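Local coordinates for capsid protein (PDB 7LNK) that builds the T=1 icosahedral capsid of gorilla bocavirus 1, a parvovirus, by assembling as sixty copies into a closed shell, at residues G338-N343 with I491-F496; I381-P386 with Q498-K503; I387-P392 with S406-H411; R460-H465 with T504-V509. All coordinates share one frame; numbering follows the deposited sequence.

Contact 1. Residues G338-N343 with I491-F496; sequences GNIIAN and IQPTTF
The Phe496 ring carries the backbone of Ala342 and Asn343 over one face, while the CG2 methyl of Ile340 sits at its edge, near the ring plane. This packing fastens the long GH insertion of the parvovirus jelly roll, the excursion between strand 207-223 and strand 415-420, to the chain that follows the last barrel strand, 437-453. On the covered face, Ala342 CA makes a CH-pi contact 4.0 Å from the centroid of the Phe496 ring and 28° off its normal. Asn343 N lies 3.6 Å above the same Phe496 plane, displaced toward the rim. The methyl of Ala342 follows the ring further out, with CB 3.9 Å from Phe496 CE1. The Asn343 amide turns its plane 80° from that of the ring and crosses it obliquely, with CG 3.7 Å from Phe496 CD2. Phe496 can reach these residues because its CG is anti to the backbone N (chi1 179°).

Ile340, in strand 339-341, fills the rest of the contact with both branches. CG2 meets Phe496 CB at 4.0 Å, whereas CG1 lies 3.6 Å from the carbonyl O of Thr494. The backbone hydrogen bonds of these segments are made elsewhere: Ile340 pairs with Trp327, in the antiparallel strand 326-328, and Ala342 with Leu325 just before it, while the amides of Thr494 and Thr495 both go to Gln498 OE1. Trp327 packs on both Ile340 and Phe496. Beyond CG1, the CD1 methyl of Ile340 ends 4.2 Å from Pro493 CG.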
loop_
_atom_site.group_PDB
_atom_site.type_symbol
_atom_site.label_atom_id
_atom_site.label_comp_id
_atom_site.label_asym_id
_atom_site.label_seq_id
_atom_site.Cartn_x
_atom_site.Cartn_y
_atom_site.Cartn_z
ATOM N N GLY A 338 -1.912 98.936 69.224
ATOM C CA GLY A 338 -2.296 97.842 68.362
ATOM C C GLY A 338 -1.856 97.975 66.924
ATOM O O GLY A 338 -2.029 97.027 66.153
ATOM N N ASN A 339 -1.297 99.113 66.542
ATOM C CA ASN A 339 -0.870 99.350 65.174
ATOM C C ASN A 339 0.545 98.841 64.955
ATOM O O ASN A 339 1.394 98.922 65.844
ATOM C CB ASN A 339 -0.947 100.837 64.840
ATOM C CG ASN A 339 -0.078 101.673 65.739
ATOM O OD1 ASN A 339 0.356 101.221 66.791
ATOM N ND2 ASN A 339 0.192 102.897 65.327
ATOM N N ILE A 340 0.791 98.302 63.771
ATOM C CA ILE A 340 2.113 97.843 63.380
ATOM C C ILE A 340 2.568 98.663 62.190
ATOM O O ILE A 340 1.934 98.638 61.132
ATOM C CB ILE A 340 2.133 96.343 63.062
ATOM C CG1 ILE A 340 1.942 95.561 64.349
ATOM C CG2 ILE A 340 3.416 95.959 62.372
ATOM C CD1 ILE A 340 1.756 94.131 64.138
ATOM N N ILE A 341 3.662 99.387 62.372
ATOM C CA ILE A 341 4.255 100.210 61.335
ATOM C C ILE A 341 5.345 99.394 60.668
ATOM O O ILE A 341 6.220 98.846 61.346
ATOM C CB ILE A 341 4.833 101.503 61.923
ATOM C CG1 ILE A 341 3.733 102.312 62.592
ATOM C CG2 ILE A 341 5.467 102.323 60.833
ATOM C CD1 ILE A 341 4.249 103.442 63.415
ATOM N N ALA A 342 5.292 99.304 59.345
ATOM C CA ALA A 342 6.326 98.591 58.616
ATOM C C ALA A 342 7.671 99.275 58.794
ATOM O O ALA A 342 7.764 100.503 58.810
ATOM C CB ALA A 342 5.973 98.522 57.138
ATOM N N ASN A 343 8.714 98.476 58.934
ATOM C CA ASN A 343 10.078 98.962 59.059
ATOM C C ASN A 343 10.919 98.278 57.999
ATOM O O ASN A 343 10.495 97.284 57.403
ATOM C CB ASN A 343 10.621 98.721 60.483
ATOM C CG ASN A 343 10.708 97.257 60.858
ATOM O OD1 ASN A 343 10.994 96.397 60.037
ATOM N ND2 ASN A 343 10.459 96.972 62.128
ATOM N N ILE A 491 -1.962 87.264 72.594
ATOM C CA ILE A 491 -1.027 88.379 72.619
ATOM C C ILE A 491 -0.590 88.639 71.186
ATOM O O ILE A 491 -0.033 87.761 70.528
ATOM C CB ILE A 491 0.175 88.094 73.525
ATOM C CG1 ILE A 491 -0.295 87.736 74.934
ATOM C CG2 ILE A 491 1.102 89.283 73.566
ATOM C CD1 ILE A 491 -1.134 88.786 75.582
ATOM N N GLN A 492 -0.832 89.853 70.712
ATOM C CA GLN A 492 -0.589 90.169 69.321
ATOM C C GLN A 492 0.846 90.648 69.135
ATOM O O GLN A 492 1.447 91.195 70.060
ATOM C CB GLN A 492 -1.547 91.251 68.849
ATOM C CG GLN A 492 -3.007 90.881 68.875
ATOM C CD GLN A 492 -3.342 89.685 68.026
ATOM O OE1 GLN A 492 -2.795 89.496 66.950
ATOM N NE2 GLN A 492 -4.273 88.877 68.501
ATOM N N PRO A 493 1.420 90.454 67.949
ATOM C CA PRO A 493 2.753 91.002 67.680
ATOM C C PRO A 493 2.731 92.520 67.758
ATOM O O PRO A 493 1.860 93.170 67.184
ATOM C CB PRO A 493 3.061 90.501 66.267
ATOM C CG PRO A 493 1.737 90.261 65.668
ATOM C CD PRO A 493 0.885 89.746 66.777
ATOM N N THR A 494 3.675 93.076 68.514
ATOM C CA THR A 494 3.728 94.522 68.696
ATOM C C THR A 494 4.420 95.215 67.530
ATOM O O THR A 494 4.036 96.323 67.145
ATOM C CB THR A 494 4.418 94.853 70.013
ATOM O OG1 THR A 494 3.653 94.310 71.090
ATOM C CG2 THR A 494 4.525 96.342 70.203
ATOM N N THR A 495 5.430 94.585 66.948
ATOM C CA THR A 495 6.273 95.251 65.974
ATOM C C THR A 495 6.357 94.439 64.688
ATOM O O THR A 495 5.971 93.271 64.633
ATOM C CB THR A 495 7.677 95.505 66.530
ATOM O OG1 THR A 495 8.385 96.375 65.643
ATOM C CG2 THR A 495 8.440 94.225 66.635
ATOM N N PHE A 496 6.862 95.097 63.646
ATOM C CA PHE A 496 6.826 94.539 62.300
ATOM C C PHE A 496 7.707 93.303 62.180
ATOM O O PHE A 496 7.413 92.396 61.396
ATOM C CB PHE A 496 7.257 95.612 61.303
ATOM C CG PHE A 496 7.290 95.156 59.881
ATOM C CD1 PHE A 496 6.134 95.097 59.137
ATOM C CD2 PHE A 496 8.479 94.813 59.280
ATOM C CE1 PHE A 496 6.165 94.696 57.829
ATOM C CE2 PHE A 496 8.510 94.409 57.976
ATOM C CZ PHE A 496 7.351 94.349 57.250
#

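Contact 2. Residues I381-P386 with Q498-K503; sequences ITREHP and QCMPVK
Two backbone hydrogen bonds grip the segments on either side of Thr382: Val502 N donates to Ile381 O at 2.8 Å, and Arg383 N donates to Cys499 O at 3.0 Å. The first arrives nearly along the C=O axis (166°), and the second has an almost straight N-H...O angle of 171°. The chains run in opposite senses here without forming regular strands, and they join a loop of the GH insertion to the C-terminal arm of the capsid jelly roll. Ile381 O also receives a CA-H...O contact from Pro501 CA at 3.2 Å.

Within 381-386, Thr382 OG1 and His385 ND1 share a hydrogen bond of 2.7 Å that meets the imidazole at its edge, in plane. With Ile381 CA lying over the centre of one face of that ring, the turn closes on itself and the histidine is fixed in rotation. Arg383 NH1 and Glu384 OE2 form a salt bridge at 3.5 Å, while Arg383 NH2 is also held by Phe74 O. Trp459 of a neighbouring subunit packs on the Arg383 side chain.

Further out, the contact becomes apolar. Thr382 CB lies 3.6 Å from Cys499 CB. With OG1 between the backbone N and the carbonyl carbon (chi1 60°), the Thr382 methyl is anti to the carbonyl carbon and faces the proline, so that Thr382 CG2 meets Pro501 CB at 3.6 Å. At the far end, Ile381 CG1 lies 3.6 Å from Val502 CG2.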
loop_
_atom_site.group_PDB
_atom_site.type_symbol
_atom_site.label_atom_id
_atom_site.label_comp_id
_atom_site.label_asym_id
_atom_site.label_seq_id
_atom_site.Cartn_x
_atom_site.Cartn_y
_atom_site.Cartn_z
ATOM N N ILE A 381 6.509 90.944 52.558
ATOM C CA ILE A 381 5.272 90.576 53.238
ATOM C C ILE A 381 5.571 89.850 54.543
ATOM O O ILE A 381 6.626 89.244 54.730
ATOM C CB ILE A 381 4.398 89.705 52.329
ATOM C CG1 ILE A 381 5.131 88.408 52.028
ATOM C CG2 ILE A 381 4.095 90.435 51.062
ATOM C CD1 ILE A 381 4.316 87.389 51.373
ATOM N N THR A 382 4.604 89.904 55.454
ATOM C CA THR A 382 4.671 89.289 56.770
ATOM C C THR A 382 3.603 88.215 56.878
ATOM O O THR A 382 2.870 87.932 55.932
ATOM C CB THR A 382 4.466 90.307 57.894
ATOM O OG1 THR A 382 3.185 90.924 57.751
ATOM C CG2 THR A 382 5.525 91.358 57.860
ATOM N N ARG A 383 3.523 87.614 58.062
ATOM C CA ARG A 383 2.489 86.623 58.311
ATOM C C ARG A 383 1.109 87.256 58.290
ATOM O O ARG A 383 0.124 86.591 57.958
ATOM C CB ARG A 383 2.753 85.920 59.635
ATOM C CG ARG A 383 1.726 84.891 59.995
ATOM C CD ARG A 383 2.087 84.189 61.274
ATOM N NE ARG A 383 1.038 83.275 61.684
ATOM C CZ ARG A 383 0.029 83.623 62.466
ATOM N NH1 ARG A 383 -0.045 84.854 62.939
ATOM N NH2 ARG A 383 -0.895 82.738 62.794
ATOM N N GLU A 384 1.004 88.542 58.620
ATOM C CA GLU A 384 -0.231 89.244 58.299
ATOM C C GLU A 384 -0.000 90.118 57.073
ATOM O O GLU A 384 0.519 91.228 57.130
ATOM C CB GLU A 384 -0.677 90.086 59.487
ATOM C CG GLU A 384 -0.964 89.291 60.740
ATOM C CD GLU A 384 0.290 89.018 61.528
ATOM O OE1 GLU A 384 1.365 89.453 61.072
ATOM O OE2 GLU A 384 0.214 88.345 62.575
ATOM N N HIS A 385 -0.441 89.579 55.950
ATOM C CA HIS A 385 -0.651 90.228 54.676
ATOM C C HIS A 385 -1.746 89.490 53.941
ATOM O O HIS A 385 -1.936 88.288 54.147
ATOM C CB HIS A 385 0.617 90.286 53.813
ATOM C CG HIS A 385 1.516 91.429 54.143
ATOM N ND1 HIS A 385 2.321 91.456 55.256
ATOM C CD2 HIS A 385 1.756 92.581 53.477
ATOM C CE1 HIS A 385 2.997 92.589 55.278
ATOM N NE2 HIS A 385 2.675 93.287 54.207
ATOM N N PRO A 386 -2.466 90.175 53.067
ATOM C CA PRO A 386 -3.247 89.470 52.054
ATOM C C PRO A 386 -2.322 88.611 51.211
ATOM O O PRO A 386 -1.211 89.022 50.873
ATOM C CB PRO A 386 -3.856 90.606 51.237
ATOM C CG PRO A 386 -3.898 91.729 52.176
ATOM C CD PRO A 386 -2.702 91.622 53.039
ATOM N N GLN A 498 8.197 91.117 64.543
ATOM C CA GLN A 498 7.524 90.002 65.197
ATOM C C GLN A 498 6.517 89.349 64.271
ATOM O O GLN A 498 6.135 88.195 64.482
ATOM C CB GLN A 498 6.844 90.481 66.470
ATOM C CG GLN A 498 7.814 90.946 67.508
ATOM C CD GLN A 498 7.136 91.519 68.710
ATOM O OE1 GLN A 498 5.987 91.932 68.649
ATOM N NE2 GLN A 498 7.860 91.598 69.806
ATOM N N CYS A 499 6.070 90.071 63.256
ATOM C CA CYS A 499 5.244 89.503 62.206
ATOM C C CYS A 499 6.047 88.652 61.239
ATOM O O CYS A 499 5.458 88.032 60.352
ATOM C CB CYS A 499 4.521 90.618 61.459
ATOM S SG CYS A 499 3.356 91.521 62.476
ATOM N N MET A 500 7.370 88.620 61.394
ATOM C CA MET A 500 8.278 87.767 60.646
ATOM C C MET A 500 8.176 88.007 59.148
ATOM O O MET A 500 7.665 87.157 58.414
ATOM C CB MET A 500 7.994 86.307 60.982
ATOM C CG MET A 500 8.322 85.956 62.408
ATOM S SD MET A 500 7.965 84.245 62.784
ATOM C CE MET A 500 6.187 84.328 62.924
ATOM N N PRO A 501 8.642 89.152 58.661
ATOM C CA PRO A 501 8.589 89.423 57.225
ATOM C C PRO A 501 9.544 88.542 56.439
ATOM O O PRO A 501 10.455 87.916 56.981
ATOM C CB PRO A 501 9.000 90.890 57.137
ATOM C CG PRO A 501 9.849 91.090 58.316
ATOM C CD PRO A 501 9.273 90.256 59.398
ATOM N N VAL A 502 9.311 88.490 55.133
ATOM C CA VAL A 502 10.220 87.798 54.232
ATOM C C VAL A 502 11.283 88.784 53.773
ATOM O O VAL A 502 11.254 89.957 54.156
ATOM C CB VAL A 502 9.473 87.188 53.033
ATOM C CG1 VAL A 502 8.506 86.135 53.501
ATOM C CG2 VAL A 502 8.754 88.261 52.262
ATOM N N LYS A 503 12.226 88.312 52.960
ATOM C CA LYS A 503 13.287 89.144 52.391
ATOM C C LYS A 503 14.192 89.727 53.466
ATOM O O LYS A 503 14.773 90.799 53.301
ATOM C CB LYS A 503 12.698 90.241 51.511
ATOM C CG LYS A 503 12.002 89.639 50.343
ATOM C CD LYS A 503 11.302 90.627 49.485
ATOM C CE LYS A 503 10.661 89.854 48.381
ATOM N NZ LYS A 503 9.883 90.681 47.462
#

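Contact 3. Residues I387-P392 with S406-H411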
loop_
_atom_site.group_PDB
_atom_site.type_symbol
_atom_site.label_atom_id
_atom_site.label_comp_id
_atom_site.label_asym_id
_atom_site.label_seq_id
_atom_site.Cartn_x
_atom_site.Cartn_y
_atom_site.Cartn_z
ATOM N N ILE A 387 -2.770 87.405 50.889
ATOM C CA ILE A 387 -1.978 86.561 50.009
ATOM C C ILE A 387 -2.122 87.035 48.571
ATOM O O ILE A 387 -1.134 87.197 47.849
ATOM C CB ILE A 387 -2.397 85.091 50.155
ATOM C CG1 ILE A 387 -2.197 84.622 51.582
ATOM C CG2 ILE A 387 -1.573 84.226 49.236
ATOM C CD1 ILE A 387 -2.817 83.296 51.845
ATOM N N TRP A 388 -3.354 87.292 48.146
ATOM C CA TRP A 388 -3.653 87.643 46.770
ATOM C C TRP A 388 -4.579 88.845 46.727
ATOM O O TRP A 388 -5.153 89.256 47.735
ATOM C CB TRP A 388 -4.307 86.485 46.015
ATOM C CG TRP A 388 -5.575 86.008 46.635
ATOM C CD1 TRP A 388 -6.817 86.517 46.440
ATOM C CD2 TRP A 388 -5.736 84.879 47.493
ATOM N NE1 TRP A 388 -7.736 85.810 47.160
ATOM C CE2 TRP A 388 -7.097 84.792 47.812
ATOM C CE3 TRP A 388 -4.858 83.942 48.033
ATOM C CZ2 TRP A 388 -7.602 83.806 48.647
ATOM C CZ3 TRP A 388 -5.360 82.972 48.863
ATOM C CH2 TRP A 388 -6.717 82.908 49.163
ATOM N N CYS A 389 -4.713 89.413 45.533
ATOM C CA CYS A 389 -5.752 90.383 45.243
ATOM C C CYS A 389 -6.316 90.092 43.864
ATOM O O CYS A 389 -5.747 89.331 43.081
ATOM C CB CYS A 389 -5.245 91.825 45.329
ATOM S SG CYS A 389 -3.833 92.239 44.325
ATOM N N LYS A 390 -7.460 90.695 43.579
ATOM C CA LYS A 390 -8.105 90.543 42.285
ATOM C C LYS A 390 -7.510 91.542 41.306
ATOM O O LYS A 390 -7.505 92.748 41.568
ATOM C CB LYS A 390 -9.611 90.746 42.421
ATOM C CG LYS A 390 -10.371 90.644 41.125
ATOM C CD LYS A 390 -10.188 89.297 40.494
ATOM C CE LYS A 390 -11.202 89.050 39.407
ATOM N NZ LYS A 390 -11.075 90.050 38.325
ATOM N N LYS A 391 -7.014 91.054 40.213
ATOM C CA LYS A 391 -6.499 91.921 39.166
ATOM C C LYS A 391 -7.635 92.362 38.256
ATOM O O LYS A 391 -8.418 91.520 37.807
ATOM C CB LYS A 391 -5.447 91.202 38.348
ATOM C CG LYS A 391 -4.835 92.040 37.274
ATOM C CD LYS A 391 -3.850 91.228 36.499
ATOM C CE LYS A 391 -3.295 92.022 35.356
ATOM N NZ LYS A 391 -2.357 91.208 34.547
ATOM N N PRO A 392 -7.760 93.652 37.962
ATOM C CA PRO A 392 -8.875 94.108 37.129
ATOM C C PRO A 392 -8.749 93.605 35.702
ATOM O O PRO A 392 -7.651 93.522 35.149
ATOM C CB PRO A 392 -8.752 95.633 37.190
ATOM C CG PRO A 392 -8.004 95.888 38.446
ATOM C CD PRO A 392 -7.012 94.784 38.523
ATOM N N SER A 406 0.493 92.071 48.110
ATOM C CA SER A 406 -0.425 91.019 47.708
ATOM C C SER A 406 -0.228 90.680 46.239
ATOM O O SER A 406 0.187 91.511 45.438
ATOM C CB SER A 406 -1.868 91.441 47.958
ATOM O OG SER A 406 -2.202 92.555 47.155
ATOM N N ILE A 407 -0.540 89.441 45.889
ATOM C CA ILE A 407 -0.308 88.917 44.551
ATOM C C ILE A 407 -1.576 89.093 43.733
ATOM O O ILE A 407 -2.600 88.470 44.024
ATOM C CB ILE A 407 0.105 87.441 44.600
ATOM C CG1 ILE A 407 1.444 87.295 45.302
ATOM C CG2 ILE A 407 0.168 86.859 43.208
ATOM C CD1 ILE A 407 1.787 85.874 45.614
ATOM N N ALA A 408 -1.511 89.918 42.699
ATOM C CA ALA A 408 -2.660 90.143 41.835
ATOM C C ALA A 408 -2.772 89.017 40.823
ATOM O O ALA A 408 -1.791 88.663 40.166
ATOM C CB ALA A 408 -2.551 91.484 41.120
ATOM N N MET A 409 -3.968 88.460 40.704
ATOM C CA MET A 409 -4.236 87.389 39.764
ATOM C C MET A 409 -5.488 87.708 38.972
ATOM O O MET A 409 -6.410 88.350 39.474
ATOM C CB MET A 409 -4.411 86.055 40.470
ATOM C CG MET A 409 -3.160 85.537 41.121
ATOM S SD MET A 409 -3.449 83.917 41.813
ATOM C CE MET A 409 -4.382 84.349 43.259
ATOM N N ASP A 410 -5.504 87.260 37.718
ATOM C CA ASP A 410 -6.722 87.342 36.925
ATOM C C ASP A 410 -7.864 86.633 37.631
ATOM O O ASP A 410 -8.916 87.224 37.891
ATOM C CB ASP A 410 -6.485 86.749 35.539
ATOM C CG ASP A 410 -5.623 87.633 34.673
ATOM O OD1 ASP A 410 -5.475 88.825 35.009
ATOM O OD2 ASP A 410 -5.089 87.143 33.658
ATOM N N HIS A 411 -7.674 85.363 37.950
ATOM C CA HIS A 411 -8.633 84.662 38.786
ATOM C C HIS A 411 -7.991 84.249 40.098
ATOM O O HIS A 411 -7.178 83.315 40.117
ATOM C CB HIS A 411 -9.185 83.448 38.049
ATOM C CG HIS A 411 -9.990 83.811 36.845
ATOM N ND1 HIS A 411 -9.419 84.065 35.619
ATOM C CD2 HIS A 411 -11.318 84.018 36.695
ATOM C CE1 HIS A 411 -10.364 84.385 34.756
ATOM N NE2 HIS A 411 -11.526 84.364 35.384
#
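Strands 388-390 and 407-409 run parallel, their axes approaching to 4.3 Å at an angle of 39°, with Trp388 opposite Ile407 and Cys389 opposite Ala408. Four hydrogen bonds zigzag between them: Ile407 N to Ile387 O, Cys389 N to Ile407 O, Met409 N to Cys389 O and Lys391 N to Met409 O. A CA-H...O contact from Ala408 CA to Cys389 O, 3.4 Å long, reinforces the ladder.

Trp388 and Ile407 direct their side chains to one face of this ribbon. Met409 bends its thioether at the last torsion (chi3 -76°), which brings CE to 3.5 Å from Trp388 CB. These strands form a short two-stranded parallel sheet within the GH insertion of the parvovirus jelly roll, just ahead of barrel strand 415-420. Ile407 packs on Glu216 and Val218 of barrel strand 207-223, and Met409 packs on Cys215 of the same strand.

The other face carries Cys389 and Ala408, whose SG and CB meet at 3.5 Å. Trp265 of a neighbouring subunit packs on Ala408, so this side of the ribbon belongs to a subunit interface. Ala408 CB also touches Lys391 CB, 4.0 Å away. From there the lysine, with CG anti to the backbone N (chi1 -178°), stretches out fully and lies alongside Asp410, pointing the same way. Its aliphatic part does the closer touching, Lys391 CD being 3.3 Å from Asp410 OD1, whereas Lys391 NZ makes only a long salt bridge to that oxygen at 4.0 Å.

Contact 4. Residues R460-H465 with T504-V509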
loop_
_atom_site.group_PDB
_atom_site.type_symbol
_atom_site.label_atom_id
_atom_site.label_comp_id
_atom_site.label_asym_id
_atom_site.label_seq_id
_atom_site.Cartn_x
_atom_site.Cartn_y
_atom_site.Cartn_z
ATOM N N ARG A 460 29.321 82.818 56.408
ATOM C CA ARG A 460 28.994 83.408 57.682
ATOM C C ARG A 460 27.542 83.094 58.035
ATOM O O ARG A 460 26.737 82.774 57.162
ATOM C CB ARG A 460 29.239 84.905 57.573
ATOM C CG ARG A 460 29.062 85.577 58.836
ATOM C CD ARG A 460 29.019 87.020 58.770
ATOM N NE ARG A 460 28.693 87.405 60.120
ATOM C CZ ARG A 460 28.441 88.636 60.491
ATOM N NH1 ARG A 460 28.372 89.578 59.570
ATOM N NH2 ARG A 460 28.140 88.892 61.754
ATOM N N PRO A 461 27.165 83.141 59.315
ATOM C CA PRO A 461 25.753 82.962 59.657
ATOM C C PRO A 461 24.873 84.070 59.104
ATOM O O PRO A 461 25.329 85.174 58.803
ATOM C CB PRO A 461 25.759 82.984 61.186
ATOM C CG PRO A 461 27.070 82.503 61.544
ATOM C CD PRO A 461 28.001 83.056 60.523
ATOM N N GLU A 462 23.590 83.760 58.983
ATOM C CA GLU A 462 22.606 84.685 58.457
ATOM C C GLU A 462 21.510 84.929 59.481
ATOM O O GLU A 462 21.325 84.157 60.423
ATOM C CB GLU A 462 21.998 84.166 57.152
ATOM C CG GLU A 462 22.954 84.185 55.986
ATOM C CD GLU A 462 22.381 83.556 54.737
ATOM O OE1 GLU A 462 21.309 82.925 54.818
ATOM O OE2 GLU A 462 23.007 83.681 53.670
ATOM N N ARG A 463 20.802 86.035 59.289
ATOM C CA ARG A 463 19.678 86.373 60.144
ATOM C C ARG A 463 18.589 85.321 60.029
ATOM O O ARG A 463 18.373 84.748 58.964
ATOM C CB ARG A 463 19.126 87.735 59.752
ATOM C CG ARG A 463 17.969 88.207 60.559
ATOM C CD ARG A 463 17.525 89.562 60.102
ATOM N NE ARG A 463 16.406 90.040 60.895
ATOM C CZ ARG A 463 15.914 91.269 60.825
ATOM N NH1 ARG A 463 14.893 91.614 61.591
ATOM N NH2 ARG A 463 16.440 92.146 59.988
ATOM N N ARG A 464 17.916 85.055 61.141
ATOM C CA ARG A 464 16.756 84.183 61.170
ATOM C C ARG A 464 15.739 84.785 62.121
ATOM O O ARG A 464 16.073 85.625 62.956
ATOM C CB ARG A 464 17.131 82.758 61.594
ATOM C CG ARG A 464 18.101 82.084 60.654
ATOM C CD ARG A 464 17.424 81.733 59.357
ATOM N NE ARG A 464 18.326 81.119 58.394
ATOM C CZ ARG A 464 18.983 81.796 57.461
ATOM N NH1 ARG A 464 18.832 83.103 57.365
ATOM N NH2 ARG A 464 19.783 81.170 56.617
ATOM N N HIS A 465 14.483 84.380 61.975
ATOM C CA HIS A 465 13.458 84.835 62.901
ATOM C C HIS A 465 13.525 84.016 64.175
ATOM O O HIS A 465 13.524 82.785 64.134
ATOM C CB HIS A 465 12.066 84.742 62.289
ATOM C CG HIS A 465 11.878 85.608 61.089
ATOM N ND1 HIS A 465 11.913 86.982 61.156
ATOM C CD2 HIS A 465 11.609 85.301 59.802
ATOM C CE1 HIS A 465 11.705 87.484 59.954
ATOM N NE2 HIS A 465 11.514 86.484 59.115
ATOM N N THR A 504 14.319 88.999 54.562
ATOM C CA THR A 504 15.125 89.348 55.721
ATOM C C THR A 504 16.212 88.319 55.973
ATOM O O THR A 504 17.385 88.670 56.079
ATOM C CB THR A 504 14.242 89.514 56.969
ATOM O OG1 THR A 504 13.518 88.307 57.214
ATOM C CG2 THR A 504 13.260 90.646 56.783
ATOM N N ASN A 505 15.832 87.066 56.175
ATOM C CA ASN A 505 16.754 86.052 56.660
ATOM C C ASN A 505 17.819 85.662 55.641
ATOM O O ASN A 505 19.013 85.704 55.944
ATOM C CB ASN A 505 15.961 84.819 57.060
ATOM C CG ASN A 505 15.034 85.092 58.198
ATOM O OD1 ASN A 505 15.205 86.063 58.929
ATOM N ND2 ASN A 505 14.056 84.224 58.378
ATOM N N ILE A 506 17.419 85.274 54.439
ATOM C CA ILE A 506 18.259 84.472 53.557
ATOM C C ILE A 506 18.953 85.389 52.563
ATOM O O ILE A 506 18.302 86.029 51.736
ATOM C CB ILE A 506 17.432 83.396 52.846
ATOM C CG1 ILE A 506 16.871 82.420 53.874
ATOM C CG2 ILE A 506 18.277 82.662 51.847
ATOM C CD1 ILE A 506 15.829 81.513 53.338
ATOM N N ASN A 507 20.280 85.444 52.628
ATOM C CA ASN A 507 21.033 86.291 51.717
ATOM C C ASN A 507 20.964 85.761 50.294
ATOM O O ASN A 507 20.694 84.586 50.052
ATOM C CB ASN A 507 22.491 86.403 52.151
ATOM C CG ASN A 507 22.667 87.267 53.365
ATOM O OD1 ASN A 507 21.835 88.116 53.652
ATOM N ND2 ASN A 507 23.757 87.065 54.083
ATOM N N LYS A 508 21.217 86.654 49.353
ATOM C CA LYS A 508 21.088 86.397 47.931
ATOM C C LYS A 508 22.235 87.065 47.193
ATOM O O LYS A 508 22.482 88.260 47.370
ATOM C CB LYS A 508 19.745 86.924 47.444
ATOM C CG LYS A 508 19.486 86.847 45.981
ATOM C CD LYS A 508 18.098 87.376 45.723
ATOM C CE LYS A 508 18.030 88.872 45.854
ATOM N NZ LYS A 508 16.659 89.358 45.584
ATOM N N VAL A 509 22.936 86.298 46.371
ATOM C CA VAL A 509 23.963 86.840 45.492
ATOM C C VAL A 509 23.267 87.363 44.248
ATOM O O VAL A 509 22.543 86.621 43.577
ATOM C CB VAL A 509 25.021 85.785 45.135
ATOM C CG1 VAL A 509 25.980 86.338 44.114
ATOM C CG2 VAL A 509 25.777 85.377 46.362
#
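Glu462, held by Arg464, reaches from the loop 460-465 to the backbone of Ile506 and Asn507, where the C-terminal arm joins the jelly roll by laying the weakly bonded strand 507-508 parallel to barrel strand 207-223. Among the charged groups, Arg464 NH2 donates to Glu462 OE1 at 2.9 Å in a salt bridge that lies in the guanidinium plane and meets the carboxylate on its anti side. A weak hydrogen bond from Arg464 NH1 to Asn505 O is doubtful, because NH1 is modelled too close to Arg463 O. The Glu462 carboxylate in turn takes two weak bonds from Asn507 N, at 3.5 Å to OE1 and 3.4 Å to OE2, so the arginine holds the acid that receives this amide. Asn507 CB lies 3.2 Å from Glu462 OE2, while its OD1 is bound by Arg222.

Neighbouring subunits border the loop: Gln80 of one hydrogen-bonds Glu462 O, and Leu185 of another accepts from Arg460 NH1.

Packing over flat groups makes up the rest. The Asn505 amide lies beside the Arg464 backbone, OD1 3.3 Å from Arg464 CA, and reaches the His465 ring. Ile506 CG1 lies over one face of the Arg464 guanidinium. His465 is anchored through NE2 to Pro501 O, which also takes Thr504 OG1. The Asn505 amide plane is inclined 62° to the imidazole, and OD1 lies over the ring centre, 3.7 Å above the His465 plane.

Contacts 1, 2 and 4 share one continuous C-terminal arm: 491-496 and 498-503 grip the GH insertion, and 504-509 meets the loop 460-465. Contacts 1 and 2 touch where Phe496 CE1 packs on Thr382 CG2, and contact 2 joins contact 4 through the proline and histidine at their border. Along the chain, contact 3 is nested inside the loops closed by contacts 1 and 2; in space it touches contact 2 at Pro386. Contact 1 is partly buried and held by packing; the others are buried. Backbone bonds dominate contacts 2 and 3, whereas contact 4, farthest from the chain centre and bordered by two neighbouring subunits, relies on charged and amide side chains.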